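PDB 6XYC: acetyl xylan esterase from Metagenome, which probably removes acetyl and feruloyl groups from natural xylans, as a bifunctional carbohydrate esterase of the alpha/beta hydrolase class. Local coordinates for residues Asp221-Val232 against Lys251-His262. Sequence-based numbering, arbitrary orientation.
With AES (4-(2-aminoethyl)benzenesulfonyl fluoride), chain B.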
# COMPACT_ATOMS: atom_id res chain seq x y z
N ASP A 221 1.06 -6.19 12.13
CA ASP A 221 2.51 -6.00 12.08
C ASP A 221 2.92 -5.36 10.77
O ASP A 221 2.30 -5.58 9.72
CB ASP A 221 3.24 -7.34 12.23
CG ASP A 221 3.07 -7.95 13.61
OD1 ASP A 221 2.27 -7.42 14.40
OD2 ASP A 221 3.74 -8.96 13.88
N ILE A 222 3.99 -4.58 10.80
CA ILE A 222 4.49 -3.92 9.60
C ILE A 222 5.98 -4.17 9.45
O ILE A 222 6.73 -4.21 10.44
CB ILE A 222 4.20 -2.40 9.63
CG1 ILE A 222 4.57 -1.77 8.29
CG2 ILE A 222 4.98 -1.71 10.75
CD1 ILE A 222 4.09 -0.33 8.12
N LEU A 223 6.42 -4.36 8.21
CA LEU A 223 7.82 -4.34 7.84
C LEU A 223 8.08 -3.10 6.99
O LEU A 223 7.37 -2.86 6.01
CB LEU A 223 8.20 -5.61 7.06
CG LEU A 223 9.63 -5.67 6.50
CD1 LEU A 223 10.66 -5.81 7.59
CD2 LEU A 223 9.74 -6.82 5.50
N ILE A 224 9.07 -2.32 7.39
CA ILE A 224 9.42 -1.06 6.73
C ILE A 224 10.81 -1.21 6.14
O ILE A 224 11.75 -1.61 6.84
CB ILE A 224 9.37 0.13 7.70
CG1 ILE A 224 8.03 0.17 8.44
CG2 ILE A 224 9.63 1.43 6.96
CD1 ILE A 224 8.08 0.98 9.72
N ILE A 225 10.96 -0.88 4.86
CA ILE A 225 12.23 -0.99 4.15
C ILE A 225 12.50 0.34 3.47
O ILE A 225 11.66 0.84 2.71
CB ILE A 225 12.21 -2.14 3.13
CG1 ILE A 225 11.74 -3.44 3.78
CG2 ILE A 225 13.59 -2.32 2.52
CD1 ILE A 225 11.52 -4.57 2.82
N HIS A 226 13.68 0.92 3.72
CA HIS A 226 14.00 2.24 3.19
C HIS A 226 15.50 2.37 2.98
O HIS A 226 16.29 2.01 3.86
CB HIS A 226 13.49 3.33 4.14
CG HIS A 226 13.17 4.62 3.46
ND1 HIS A 226 11.96 5.27 3.63
CD2 HIS A 226 13.90 5.40 2.63
CE1 HIS A 226 11.95 6.38 2.91
NE2 HIS A 226 13.12 6.48 2.29
N GLY A 227 15.88 2.87 1.81
CA GLY A 227 17.28 3.08 1.51
C GLY A 227 17.79 4.35 2.17
O GLY A 227 17.13 5.39 2.15
N ASP A 228 18.97 4.25 2.78
CA ASP A 228 19.53 5.42 3.47
C ASP A 228 20.12 6.44 2.51
O ASP A 228 20.66 7.46 2.97
CB ASP A 228 20.56 4.97 4.52
CG ASP A 228 21.84 4.41 3.93
OD1 ASP A 228 22.13 4.63 2.73
OD2 ASP A 228 22.57 3.75 4.69
N ALA A 229 20.01 6.22 1.20
CA ALA A 229 20.37 7.22 0.20
C ALA A 229 19.19 7.54 -0.71
O ALA A 229 19.38 7.96 -1.86
CB ALA A 229 21.57 6.77 -0.63
N ASP A 230 17.97 7.36 -0.21
CA ASP A 230 16.79 7.68 -1.00
C ASP A 230 16.69 9.19 -1.20
O ASP A 230 16.51 9.94 -0.24
CB ASP A 230 15.53 7.15 -0.32
CG ASP A 230 14.29 7.26 -1.19
OD1 ASP A 230 14.17 8.24 -1.96
OD2 ASP A 230 13.42 6.36 -1.13
N ASN A 231 16.80 9.62 -2.45
CA ASN A 231 16.80 11.04 -2.80
C ASN A 231 15.42 11.53 -3.23
O ASN A 231 15.32 12.63 -3.79
CB ASN A 231 17.81 11.29 -3.93
CG ASN A 231 18.44 12.67 -3.85
OD1 ASN A 231 18.60 13.24 -2.77
ND2 ASN A 231 18.81 13.21 -5.00
N VAL A 232 14.37 10.75 -3.00
CA VAL A 232 13.02 11.11 -3.43
C VAL A 232 12.09 11.20 -2.23
O VAL A 232 11.45 12.23 -2.01
CB VAL A 232 12.49 10.11 -4.47
CG1 VAL A 232 11.07 10.47 -4.88
CG2 VAL A 232 13.40 10.07 -5.69
N LYS A 251 3.93 -3.42 16.57
CA LYS A 251 5.09 -4.19 16.13
C LYS A 251 5.51 -3.75 14.74
O LYS A 251 4.75 -3.90 13.77
CB LYS A 251 4.79 -5.69 16.15
CG LYS A 251 6.03 -6.57 15.93
CD LYS A 251 7.07 -6.35 17.01
CE LYS A 251 8.39 -7.03 16.67
NZ LYS A 251 9.41 -6.10 16.12
N ALA A 252 6.71 -3.19 14.65
CA ALA A 252 7.31 -2.78 13.39
C ALA A 252 8.74 -3.29 13.31
O ALA A 252 9.47 -3.29 14.31
CB ALA A 252 7.29 -1.26 13.25
N THR A 253 9.11 -3.78 12.13
CA THR A 253 10.49 -4.12 11.81
C THR A 253 10.97 -3.14 10.75
O THR A 253 10.31 -2.96 9.72
CB THR A 253 10.59 -5.56 11.29
OG1 THR A 253 10.07 -6.46 12.28
CG2 THR A 253 12.04 -5.93 10.99
N PHE A 254 12.11 -2.50 11.01
CA PHE A 254 12.64 -1.48 10.12
C PHE A 254 13.98 -1.96 9.57
O PHE A 254 14.92 -2.20 10.34
CB PHE A 254 12.80 -0.14 10.84
CG PHE A 254 13.41 0.95 9.98
CD1 PHE A 254 13.11 1.04 8.63
CD2 PHE A 254 14.28 1.87 10.53
CE1 PHE A 254 13.67 2.03 7.85
CE2 PHE A 254 14.84 2.87 9.75
CZ PHE A 254 14.53 2.95 8.41
N ILE A 255 14.06 -2.09 8.25
CA ILE A 255 15.28 -2.50 7.56
C ILE A 255 15.77 -1.32 6.73
O ILE A 255 15.09 -0.90 5.78
CB ILE A 255 15.05 -3.74 6.69
CG1 ILE A 255 14.81 -4.97 7.56
CG2 ILE A 255 16.25 -3.97 5.78
CD1 ILE A 255 14.32 -6.19 6.79
N SER A 256 16.94 -0.80 7.08
CA SER A 256 17.58 0.29 6.36
C SER A 256 18.55 -0.32 5.36
O SER A 256 19.37 -1.16 5.72
CB SER A 256 18.31 1.22 7.33
OG SER A 256 18.86 2.34 6.65
N VAL A 257 18.45 0.11 4.10
CA VAL A 257 19.26 -0.44 3.01
C VAL A 257 20.46 0.49 2.82
O VAL A 257 20.28 1.64 2.38
CB VAL A 257 18.45 -0.58 1.72
CG1 VAL A 257 19.33 -1.13 0.60
CG2 VAL A 257 17.23 -1.48 1.93
N PRO A 258 21.69 0.05 3.12
CA PRO A 258 22.84 0.95 2.98
C PRO A 258 23.12 1.26 1.52
O PRO A 258 23.20 0.35 0.68
CB PRO A 258 23.99 0.17 3.64
CG PRO A 258 23.59 -1.27 3.52
CD PRO A 258 22.08 -1.31 3.53
N GLY A 259 23.27 2.54 1.22
CA GLY A 259 23.45 2.99 -0.15
C GLY A 259 22.22 2.86 -1.02
O GLY A 259 22.30 3.18 -2.21
N GLY A 260 21.10 2.40 -0.46
CA GLY A 260 19.92 2.18 -1.27
C GLY A 260 19.26 3.48 -1.69
O GLY A 260 19.14 4.43 -0.92
N GLY A 261 18.82 3.51 -2.94
CA GLY A 261 18.07 4.61 -3.48
C GLY A 261 16.58 4.38 -3.35
O GLY A 261 16.10 3.61 -2.51
N HIS A 262 15.83 5.07 -4.20
CA HIS A 262 14.37 4.98 -4.27
C HIS A 262 13.98 3.78 -5.15
O HIS A 262 13.32 3.90 -6.18
CB HIS A 262 13.82 6.30 -4.81
CG HIS A 262 12.37 6.54 -4.49
ND1 HIS A 262 11.89 6.65 -3.20
CD2 HIS A 262 11.31 6.75 -5.31
CE1 HIS A 262 10.59 6.88 -3.24
NE2 HIS A 262 10.21 6.94 -4.51
C3 AES B . 7.59 11.74 -4.39
C2 AES B . 7.65 10.41 -4.66
C1 AES B . 6.75 9.57 -4.07
S AES B . 6.85 7.89 -4.50
O1S AES B . 5.58 7.44 -5.11
O2S AES B . 7.76 7.74 -5.63
C6 AES B . 5.79 10.02 -3.22
C5 AES B . 5.73 11.37 -2.95
C4 AES B . 6.63 12.23 -3.54
C7 AES B . 6.59 13.76 -3.23
C8 AES B . 6.70 14.00 -1.70
N8 AES B . 7.01 15.38 -1.51
O HOH W 1 1.71 -4.70 15.63
O HOH W 2 7.37 -6.31 12.56
O HOH W 3 14.47 3.74 -0.46
O HOH W 4 21.46 2.36 6.77
O HOH W 5 17.35 7.88 -4.72
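Strands 222-227 and 252-257 run parallel, their short axes 17° apart, and alternate N-H···O bonds pair them from Ile222 N to Lys251 O up to Asp228 N to Val257 O. Ile222 CG2 packs tightly against Ala252 CB, at 3.4 Å. On the same face CG2 of Ile224 lies 3.9 Å from Phe254 CD1, while the edge of the Phe254 ring meets His226 CB; helix 236-248, the crossover connection of this beta-alpha-beta unit, covers this face. Leu223 CD1 and Ile255 CD1 touch on the other face, where Ile225 CG2 also meets Val257 CG2. Where the strands end, Gly227 and Gly260 pass so close that a CB on either would be crowded, and Asp228 OD1 takes the N-H of Gly259 inside the type II turn of Val257-Gly260. The two loops end in what looks like the Asp-His part of an alpha/beta-hydrolase triad, with Ser121 as the likely nucleophile. Asp230 reaches His262 ND1 with the syn lone pair of OD2, at 2.6 Å and nearly straight (174°), in the plane of the imidazole. Its OD1 accepts from Val232 N in an Asx turn and from Val233 N, which fixes the carboxylate's rotation. Val232 sets CB over the centre of the His262 ring, 3.6 Å from its centroid, a CH-pi contact. With CG turned opposite its backbone N (chi1 -159°), His262 sends NE2 to AES O2S, a hydrogen bond of 2.8 Å. Were His262 an alanine, Asp230 OD2 and AES O2S would probably both lose their N-H partner, and Val232 the ring face it covers.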